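Local coordinates for protein SidF, inhibitor of growth family, member 3 (Legionella pneumophila subsp. pneumophila, PDB 4FYE) that acts as a phosphoinositide phosphatase, probably removing the 3-phosphate of phosphatidylinositol 3,4,5-trisphosphate, at residues N243-A251 and I262-R273; T355-T363 and A641-R652. The protein carries 1 engineered substitution. All coordinates share one frame; numbering follows the deposited sequence.

Following the chain from its N terminus, interaction 1 comes first: segments 243-251 and 262-273 pair across a gap of only ten residues, closing a local hairpin at one edge of a six-stranded mixed sheet. Interaction 2 opens later and closes a far longer loop, with 277 mostly helical residues between 355-363 and 641-652; there the edge strand of a four-stranded sheet joins its parallel neighbour. The two contacts lie in series, neither nested nor crossing, yet their centres are about 9 Å apart. A probable hydrogen bond from Lys644 NZ to Phe267 O (2.8 Å) joins strand to strand, and one from Ala272 N to Lys647 O (2.8 Å) ties together the loops that follow strands 260-268 and 641-645.

Interaction 1: N243-A251 and I262-R273; sequences NSSMARMIA and IHHDSFSGPGAR
The antiparallel beta hairpin of strands 247-254 and 260-268 sets Arg248 opposite Phe267 and Ile250 opposite Asp265 as non-hydrogen-bonded pairs, while Ala247, Met249 and Ala251 form hydrogen-bonded pairs with Ser268, Ser266 and His264. Near the turn the register is broken by a classic beta bulge, identified by Ala251 O accepting from both His263 N (2.8 Å) and His264 N (3.1 Å). On the face carrying Arg248 and Asp265, a bend at chi2 (80°) leads the arginine to its diagonal partner. The guanidinium presents its side: Arg248 NE meets Asp265 OD1 at 2.7 Å and Arg248 NH2 meets the syn lone pair of Asp265 OD2 at 2.8 Å, with the two planes only 24° apart. Arg308 and Arg312 also pair with this carboxylate, so three arginines meet Asp265, and Arg248 NH1 has its own carboxylate partner in Asp311. The other face carries Met249, whose CE lies at the edge of the His264 ring, while His264 NE2 shares a 2.6 Å hydrogen bond with Ser266 OG. Past the paired strands, Met246 SD rests against CB of cis-Pro270, and Met246 CE sits over one face of the Phe267 ring, 3.6 Å from the centroid and 17° off the ring normal.

Interaction 2: T355-T363 and A641-R652; sequences TECYTQVVT and ANTKGSKSNNDR. Engineered in segment 641-652: Ser646 (natural residue Cys). With PO4 (phosphate ion), chain B.
Cys357 O is gripped by two donors from segment 641-652, Thr643 N and Asn642 ND2, each 3.1 Å away and arriving from opposite faces of the carbonyl plane. Asn642 ND2 also reaches Thr359 OG1 at 3.3 Å, close to the amide plane, while Lys644 NZ donates to Asn642 OD1; this fixes which way round the amide sits. Lys644 NZ also hydrogen-bonds Ser266 OG. On the other face of these parallel strands, Thr643 OG1 donates to the anti lone pair of Glu356 OE1 (2.7 Å). Glu356 is further held by Arg273 at OE1 and by Tyr410 at OE2. Beyond the strands, Val361 CG1 packs on Arg652 CB at 3.7 Å, and Val362 CA lies over one face of the guanidinium. A water bridges Val361 O and Arg652 NH1. With the chain bent at chi3 (-45°), that guanidinium turns its side to the phosphate ion: Arg652 NE to phosphate O1 at 2.7 Å and Arg652 NH2 to phosphate O2 at 2.9 Å. Backbone N atoms of Lys647, Asp651 and Arg652 also donate to the ion, as does the hydroxyl of Ser646, an engineered replacement for cysteine. The loop between strand 641-645 and helix 652-668, wrapped round the ion and read with the natural cysteine, matches the CX5R P-loop of cysteine-dependent phosphatases.

Interaction 1: N243-A251 and I262-R273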
loop_
_atom_site.group_PDB
_atom_site.type_symbol
_atom_site.label_atom_id
_atom_site.label_comp_id
_atom_site.label_asym_id
_atom_site.label_seq_id
_atom_site.Cartn_x
_atom_site.Cartn_y
_atom_site.Cartn_z
ATOM N N ASN A 243 -1.758 -13.167 1.553
ATOM C CA ASN A 243 -1.176 -11.913 1.077
ATOM C C ASN A 243 0.282 -11.659 1.531
ATOM O O ASN A 243 0.794 -12.248 2.500
ATOM C CB ASN A 243 -2.063 -10.739 1.519
ATOM C CG ASN A 243 -3.301 -10.622 0.668
ATOM O OD1 ASN A 243 -3.199 -10.602 -0.556
ATOM N ND2 ASN A 243 -4.483 -10.572 1.304
ATOM N N SER A 244 0.963 -10.779 0.830
ATOM C CA SER A 244 2.245 -10.363 1.359
ATOM C C SER A 244 2.579 -8.959 0.927
ATOM O O SER A 244 1.908 -8.353 0.055
ATOM C CB SER A 244 3.406 -11.391 1.124
ATOM O OG SER A 244 3.676 -11.635 -0.256
ATOM N N SER A 245 3.611 -8.464 1.602
ATOM C CA SER A 245 4.009 -7.073 1.557
ATOM C C SER A 245 2.838 -6.145 2.007
ATOM O O SER A 245 2.753 -5.004 1.532
ATOM C CB SER A 245 4.610 -6.746 0.158
ATOM O OG SER A 245 4.462 -5.381 -0.232
ATOM N N MET A 246 1.944 -6.623 2.901
ATOM C CA MET A 246 0.894 -5.720 3.433
ATOM C C MET A 246 1.329 -5.060 4.695
ATOM O O MET A 246 1.606 -5.704 5.699
ATOM C CB MET A 246 -0.475 -6.364 3.647
ATOM C CG MET A 246 -1.610 -5.382 3.475
ATOM S SD MET A 246 -3.212 -6.180 3.361
ATOM C CE MET A 246 -4.229 -4.714 3.542
ATOM N N ALA A 247 1.369 -3.746 4.648
ATOM C CA ALA A 247 1.691 -3.007 5.832
ATOM C C ALA A 247 0.716 -1.843 6.009
ATOM O O ALA A 247 0.159 -1.304 5.025
ATOM C CB ALA A 247 3.128 -2.456 5.706
ATOM N N ARG A 248 0.582 -1.423 7.250
ATOM C CA ARG A 248 -0.266 -0.344 7.615
ATOM C C ARG A 248 0.691 0.848 7.600
ATOM O O ARG A 248 1.766 0.825 8.238
ATOM C CB ARG A 248 -0.790 -0.573 9.038
ATOM C CG ARG A 248 -1.619 0.583 9.604
ATOM C CD ARG A 248 -3.080 0.478 9.024
ATOM N NE ARG A 248 -3.901 1.399 9.758
ATOM C CZ ARG A 248 -4.478 1.101 10.915
ATOM N NH1 ARG A 248 -4.375 -0.130 11.392
ATOM N NH2 ARG A 248 -5.157 2.036 11.583
ATOM N N MET A 249 0.295 1.879 6.889
ATOM C CA MET A 249 1.107 3.071 6.729
ATOM C C MET A 249 0.495 4.239 7.529
ATOM O O MET A 249 -0.646 4.650 7.288
ATOM C CB MET A 249 1.179 3.441 5.274
ATOM C CG MET A 249 1.954 4.703 4.995
ATOM S SD MET A 249 2.486 4.720 3.246
ATOM C CE MET A 249 1.023 5.463 2.584
ATOM N N ILE A 250 1.252 4.735 8.498
ATOM C CA ILE A 250 0.832 5.825 9.325
ATOM C C ILE A 250 1.865 6.958 9.214
ATOM O O ILE A 250 3.054 6.717 9.283
ATOM C CB ILE A 250 0.860 5.403 10.752
ATOM C CG1 ILE A 250 0.163 4.059 10.923
ATOM C CG2 ILE A 250 0.228 6.501 11.590
ATOM C CD1 ILE A 250 -1.340 4.169 10.877
ATOM N N ALA A 251 1.403 8.197 9.101
ATOM C CA ALA A 251 2.300 9.339 9.078
ATOM C C ALA A 251 1.691 10.378 9.983
ATOM O O ALA A 251 0.481 10.532 10.020
ATOM C CB ALA A 251 2.415 9.880 7.667
ATOM N N ILE A 262 -2.206 12.124 13.902
ATOM C CA ILE A 262 -2.023 11.242 12.796
ATOM C C ILE A 262 -2.574 11.950 11.583
ATOM O O ILE A 262 -3.736 12.298 11.591
ATOM C CB ILE A 262 -2.720 9.888 13.071
ATOM C CG1 ILE A 262 -1.940 9.104 14.157
ATOM C CG2 ILE A 262 -2.710 9.031 11.819
ATOM C CD1 ILE A 262 -2.554 7.773 14.531
ATOM N N HIS A 263 -1.750 12.199 10.553
ATOM C CA HIS A 263 -2.219 12.894 9.335
ATOM C C HIS A 263 -2.518 11.940 8.200
ATOM O O HIS A 263 -3.096 12.341 7.202
ATOM C CB HIS A 263 -1.224 13.974 8.843
ATOM C CG HIS A 263 -0.662 14.832 9.945
ATOM N ND1 HIS A 263 -1.421 15.722 10.658
ATOM C CD2 HIS A 263 0.629 14.904 10.481
ATOM C CE1 HIS A 263 -0.653 16.328 11.576
ATOM N NE2 HIS A 263 0.595 15.823 11.481
ATOM N N HIS A 264 -2.131 10.682 8.322
ATOM C CA HIS A 264 -2.428 9.696 7.283
ATOM C C HIS A 264 -2.398 8.302 7.843
ATOM O O HIS A 264 -1.492 7.916 8.626
ATOM C CB HIS A 264 -1.450 9.820 6.125
ATOM C CG HIS A 264 -1.688 8.829 5.008
ATOM N ND1 HIS A 264 -2.690 8.966 4.124
ATOM C CD2 HIS A 264 -0.997 7.693 4.639
ATOM C CE1 HIS A 264 -2.670 7.970 3.242
ATOM N NE2 HIS A 264 -1.626 7.181 3.549
ATOM N N ASP A 265 -3.352 7.513 7.377
ATOM C CA ASP A 265 -3.560 6.164 7.821
ATOM C C ASP A 265 -4.169 5.330 6.641
ATOM O O ASP A 265 -5.348 5.503 6.291
ATOM C CB ASP A 265 -4.491 6.205 9.030
ATOM C CG ASP A 265 -4.797 4.791 9.575
ATOM O OD1 ASP A 265 -4.644 3.780 8.805
ATOM O OD2 ASP A 265 -5.145 4.688 10.782
ATOM N N SER A 266 -3.361 4.479 6.008
ATOM C CA SER A 266 -3.813 3.696 4.884
ATOM C C SER A 266 -2.951 2.465 4.780
ATOM O O SER A 266 -2.232 2.111 5.754
ATOM C CB SER A 266 -3.776 4.515 3.594
ATOM O OG SER A 266 -2.470 4.747 3.082
ATOM N N PHE A 267 -3.007 1.798 3.627
ATOM C CA PHE A 267 -2.260 0.557 3.472
ATOM C C PHE A 267 -1.217 0.649 2.392
ATOM O O PHE A 267 -1.455 1.153 1.278
ATOM C CB PHE A 267 -3.197 -0.640 3.146
ATOM C CG PHE A 267 -3.960 -1.157 4.322
ATOM C CD1 PHE A 267 -3.302 -1.879 5.340
ATOM C CD2 PHE A 267 -5.352 -0.937 4.425
ATOM C CE1 PHE A 267 -3.985 -2.353 6.453
ATOM C CE2 PHE A 267 -6.061 -1.424 5.524
ATOM C CZ PHE A 267 -5.370 -2.091 6.569
ATOM N N SER A 268 -0.053 0.107 2.686
ATOM C CA SER A 268 0.876 -0.161 1.603
ATOM C C SER A 268 0.688 -1.617 1.257
ATOM O O SER A 268 0.841 -2.512 2.124
ATOM C CB SER A 268 2.329 0.136 2.016
ATOM O OG SER A 268 3.255 -0.664 1.317
ATOM N N GLY A 269 0.355 -1.880 0.006
ATOM C CA GLY A 269 -0.062 -3.201 -0.396
ATOM C C GLY A 269 -1.557 -3.334 -0.219
ATOM O O GLY A 269 -2.244 -2.359 0.008
ATOM N N PRO A 270 -2.068 -4.540 -0.364
ATOM C CA PRO A 270 -1.245 -5.712 -0.609
ATOM C C PRO A 270 -0.702 -5.711 -2.021
ATOM O O PRO A 270 -1.202 -5.013 -2.891
ATOM C CB PRO A 270 -2.230 -6.854 -0.435
ATOM C CG PRO A 270 -3.519 -6.283 -0.884
ATOM C CD PRO A 270 -3.492 -4.815 -0.589
ATOM N N GLY A 271 0.317 -6.521 -2.243
ATOM C CA GLY A 271 0.933 -6.616 -3.543
ATOM C C GLY A 271 -0.053 -7.494 -4.258
ATOM O O GLY A 271 -1.196 -7.558 -3.837
ATOM N N ALA A 272 0.327 -8.128 -5.351
ATOM C CA ALA A 272 -0.668 -8.887 -6.072
ATOM C C ALA A 272 -1.293 -9.879 -5.103
ATOM O O ALA A 272 -0.613 -10.519 -4.305
ATOM C CB ALA A 272 -0.038 -9.608 -7.243
ATOM N N ARG A 273 -2.612 -9.978 -5.182
ATOM C CA ARG A 273 -3.406 -10.791 -4.283
ATOM C C ARG A 273 -3.374 -12.180 -4.824
ATOM O O ARG A 273 -3.982 -13.091 -4.284
ATOM C CB ARG A 273 -4.849 -10.325 -4.295
ATOM C CG ARG A 273 -5.156 -9.210 -3.328
ATOM C CD ARG A 273 -6.249 -8.331 -3.880
ATOM N NE ARG A 273 -5.854 -6.941 -3.834
ATOM C CZ ARG A 273 -6.557 -5.996 -3.237
ATOM N NH1 ARG A 273 -7.694 -6.298 -2.643
ATOM N NH2 ARG A 273 -6.122 -4.753 -3.237
#

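Interaction 2: T355-T363 and A641-R652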
loop_
_atom_site.group_PDB
_atom_site.type_symbol
_atom_site.label_atom_id
_atom_site.label_comp_id
_atom_site.label_asym_id
_atom_site.label_seq_id
_atom_site.Cartn_x
_atom_site.Cartn_y
_atom_site.Cartn_z
ATOM N N THR A 355 -15.187 -0.293 3.556
ATOM C CA THR A 355 -15.028 0.039 2.119
ATOM C C THR A 355 -13.594 0.166 1.630
ATOM O O THR A 355 -12.789 0.884 2.196
ATOM C CB THR A 355 -16.039 1.084 1.567
ATOM O OG1 THR A 355 -15.414 1.972 0.611
ATOM C CG2 THR A 355 -16.797 1.840 2.640
ATOM N N GLU A 356 -13.248 -0.614 0.609
ATOM C CA GLU A 356 -11.903 -0.592 0.098
ATOM C C GLU A 356 -11.787 0.211 -1.187
ATOM O O GLU A 356 -12.563 -0.014 -2.114
ATOM C CB GLU A 356 -11.417 -1.999 -0.145
ATOM C CG GLU A 356 -9.986 -2.053 -0.645
ATOM C CD GLU A 356 -9.550 -3.432 -1.201
ATOM O OE1 GLU A 356 -8.371 -3.491 -1.647
ATOM O OE2 GLU A 356 -10.329 -4.450 -1.174
ATOM N N CYS A 357 -10.810 1.130 -1.240
ATOM C CA CYS A 357 -10.466 1.851 -2.471
ATOM C C CYS A 357 -9.052 1.429 -2.931
ATOM O O CYS A 357 -8.033 1.813 -2.348
ATOM C CB CYS A 357 -10.535 3.373 -2.253
ATOM S SG CYS A 357 -9.983 4.336 -3.720
ATOM N N TYR A 358 -8.986 0.614 -3.958
ATOM C CA TYR A 358 -7.708 0.075 -4.393
ATOM C C TYR A 358 -7.202 0.957 -5.540
ATOM O O TYR A 358 -7.731 0.908 -6.618
ATOM C CB TYR A 358 -7.908 -1.409 -4.764
ATOM C CG TYR A 358 -6.710 -2.074 -5.349
ATOM C CD1 TYR A 358 -5.426 -1.801 -4.883
ATOM C CD2 TYR A 358 -6.845 -3.022 -6.347
ATOM C CE1 TYR A 358 -4.317 -2.435 -5.439
ATOM C CE2 TYR A 358 -5.745 -3.621 -6.927
ATOM C CZ TYR A 358 -4.484 -3.327 -6.483
ATOM O OH TYR A 358 -3.388 -3.970 -7.063
ATOM N N THR A 359 -6.229 1.829 -5.332
ATOM C CA THR A 359 -5.715 2.530 -6.529
ATOM C C THR A 359 -4.514 1.758 -7.090
ATOM O O THR A 359 -3.401 1.852 -6.603
ATOM C CB THR A 359 -5.386 3.989 -6.268
ATOM O OG1 THR A 359 -4.618 4.029 -5.114
ATOM C CG2 THR A 359 -6.716 4.823 -5.971
ATOM N N GLN A 360 -4.776 0.960 -8.111
ATOM C CA GLN A 360 -3.719 0.151 -8.709
ATOM C C GLN A 360 -2.957 0.995 -9.733
ATOM O O GLN A 360 -3.519 1.944 -10.330
ATOM C CB GLN A 360 -4.374 -1.032 -9.406
ATOM C CG GLN A 360 -3.451 -2.108 -9.887
ATOM C CD GLN A 360 -4.217 -3.191 -10.665
ATOM O OE1 GLN A 360 -4.995 -2.898 -11.613
ATOM N NE2 GLN A 360 -3.990 -4.452 -10.280
ATOM N N VAL A 361 -1.713 0.607 -9.984
ATOM C CA VAL A 361 -0.781 1.443 -10.706
ATOM C C VAL A 361 0.151 0.660 -11.715
ATOM O O VAL A 361 1.061 1.183 -12.289
ATOM C CB VAL A 361 -0.108 2.293 -9.611
ATOM C CG1 VAL A 361 1.333 1.974 -9.427
ATOM C CG2 VAL A 361 -0.477 3.761 -9.714
ATOM N N VAL A 362 -0.149 -0.611 -11.910
ATOM C CA VAL A 362 0.267 -1.535 -13.004
ATOM C C VAL A 362 -0.184 -1.050 -14.410
ATOM O O VAL A 362 -0.987 -0.178 -14.525
ATOM C CB VAL A 362 -0.446 -2.852 -12.603
ATOM C CG1 VAL A 362 -1.303 -3.465 -13.695
ATOM C CG2 VAL A 362 0.409 -3.806 -11.754
ATOM N N THR A 363 0.398 -1.525 -15.502
ATOM C CA THR A 363 -0.208 -1.230 -16.793
ATOM C C THR A 363 -0.862 -2.508 -17.386
ATOM O O THR A 363 -0.233 -3.352 -18.049
ATOM C CB THR A 363 0.554 -0.202 -17.724
ATOM O OG1 THR A 363 0.265 -0.382 -19.149
ATOM C CG2 THR A 363 1.926 -0.137 -17.511
ATOM N N ALA A 641 -10.610 2.663 3.420
ATOM C CA ALA A 641 -9.313 2.101 3.586
ATOM C C ALA A 641 -8.596 2.106 2.197
ATOM O O ALA A 641 -9.019 1.376 1.307
ATOM C CB ALA A 641 -9.451 0.690 4.093
ATOM N N ASN A 642 -7.561 2.930 1.981
ATOM C CA ASN A 642 -6.872 2.944 0.667
ATOM C C ASN A 642 -5.721 1.888 0.548
ATOM O O ASN A 642 -4.696 1.967 1.270
ATOM C CB ASN A 642 -6.413 4.378 0.307
ATOM C CG ASN A 642 -5.408 4.411 -0.865
ATOM O OD1 ASN A 642 -4.227 4.721 -0.659
ATOM N ND2 ASN A 642 -5.841 4.020 -2.061
ATOM N N THR A 643 -5.930 0.875 -0.298
ATOM C CA THR A 643 -4.890 -0.134 -0.670
ATOM C C THR A 643 -4.276 0.268 -2.047
ATOM O O THR A 643 -4.938 0.887 -2.876
ATOM C CB THR A 643 -5.502 -1.544 -0.828
ATOM O OG1 THR A 643 -6.579 -1.490 -1.817
ATOM C CG2 THR A 643 -6.156 -2.035 0.516
ATOM N N LYS A 644 -3.028 -0.126 -2.297
ATOM C CA LYS A 644 -2.246 0.368 -3.401
ATOM C C LYS A 644 -1.048 -0.556 -3.666
ATOM O O LYS A 644 -0.499 -1.216 -2.756
ATOM C CB LYS A 644 -1.789 1.838 -3.222
ATOM C CG LYS A 644 -1.228 2.127 -1.884
ATOM C CD LYS A 644 -1.075 3.642 -1.720
ATOM C CE LYS A 644 -0.873 4.041 -0.262
ATOM N NZ LYS A 644 -2.158 3.737 0.457
ATOM N N GLY A 645 -0.683 -0.619 -4.951
ATOM C CA GLY A 645 -0.066 -1.827 -5.435
ATOM C C GLY A 645 0.278 -1.944 -6.925
ATOM O O GLY A 645 -0.325 -1.354 -7.901
ATOM N N SER A 646 1.257 -2.817 -7.057
ATOM C CA SER A 646 1.952 -3.072 -8.263
ATOM C C SER A 646 2.139 -4.571 -7.997
ATOM O O SER A 646 1.467 -5.096 -7.090
ATOM C CB SER A 646 3.241 -2.218 -8.258
ATOM O OG SER A 646 4.048 -2.212 -7.016
ATOM N N LYS A 647 3.023 -5.248 -8.740
ATOM C CA LYS A 647 3.139 -6.720 -8.630
ATOM C C LYS A 647 3.607 -7.115 -7.236
ATOM O O LYS A 647 2.835 -7.693 -6.491
ATOM C CB LYS A 647 4.006 -7.345 -9.750
ATOM C CG LYS A 647 4.007 -8.869 -9.746
ATOM C CD LYS A 647 4.519 -9.458 -11.052
ATOM C CE LYS A 647 3.621 -10.641 -11.459
ATOM N NZ LYS A 647 4.202 -11.710 -12.335
ATOM N N SER A 648 4.843 -6.767 -6.894
ATOM C CA SER A 648 5.379 -7.025 -5.545
ATOM C C SER A 648 5.222 -5.848 -4.527
ATOM O O SER A 648 5.500 -6.009 -3.344
ATOM C CB SER A 648 6.869 -7.374 -5.677
ATOM O OG SER A 648 7.590 -6.221 -6.143
ATOM N N ASN A 649 4.911 -4.674 -5.055
ATOM C CA ASN A 649 4.720 -3.468 -4.268
ATOM C C ASN A 649 6.025 -2.829 -3.833
ATOM O O ASN A 649 6.029 -1.845 -3.119
ATOM C CB ASN A 649 3.843 -3.725 -3.053
ATOM C CG ASN A 649 3.208 -2.459 -2.540
ATOM O OD1 ASN A 649 2.626 -1.700 -3.304
ATOM N ND2 ASN A 649 3.336 -2.212 -1.248
ATOM N N ASN A 650 7.131 -3.406 -4.261
ATOM C CA ASN A 650 8.439 -2.831 -4.011
ATOM C C ASN A 650 8.685 -1.508 -4.722
ATOM O O ASN A 650 9.360 -0.636 -4.196
ATOM C CB ASN A 650 9.543 -3.833 -4.332
ATOM C CG ASN A 650 9.654 -4.917 -3.290
ATOM O OD1 ASN A 650 9.441 -4.673 -2.110
ATOM N ND2 ASN A 650 9.978 -6.120 -3.723
ATOM N N ASP A 651 8.189 -1.384 -5.944
ATOM C CA ASP A 651 8.591 -0.272 -6.783
ATOM C C ASP A 651 7.537 0.779 -7.108
ATOM O O ASP A 651 7.546 1.849 -6.532
ATOM C CB ASP A 651 9.231 -0.817 -8.054
ATOM C CG ASP A 651 10.106 -2.021 -7.783
ATOM O OD1 ASP A 651 11.145 -1.868 -7.119
ATOM O OD2 ASP A 651 9.753 -3.128 -8.222
ATOM N N ARG A 652 6.633 0.480 -8.030
ATOM C CA ARG A 652 5.653 1.467 -8.469
ATOM C C ARG A 652 4.714 1.913 -7.359
ATOM O O ARG A 652 4.404 3.083 -7.235
ATOM C CB ARG A 652 4.844 0.932 -9.646
ATOM C CG ARG A 652 5.427 1.266 -11.000
ATOM C CD ARG A 652 4.806 0.422 -12.091
ATOM N NE ARG A 652 4.716 -0.978 -11.710
ATOM C CZ ARG A 652 4.244 -1.931 -12.499
ATOM N NH1 ARG A 652 3.816 -1.635 -13.708
ATOM N NH2 ARG A 652 4.202 -3.178 -12.078
HETATM P P PO4 B . 6.475 -3.222 -9.092
HETATM O O1 PO4 B . 6.392 -1.843 -9.757
HETATM O O2 PO4 B . 5.383 -4.140 -9.628
HETATM O O3 PO4 B . 7.791 -3.980 -9.320
HETATM O O4 PO4 B . 6.293 -3.063 -7.570
HETATM O O HOH W 1 2.518 1.026 -14.597
#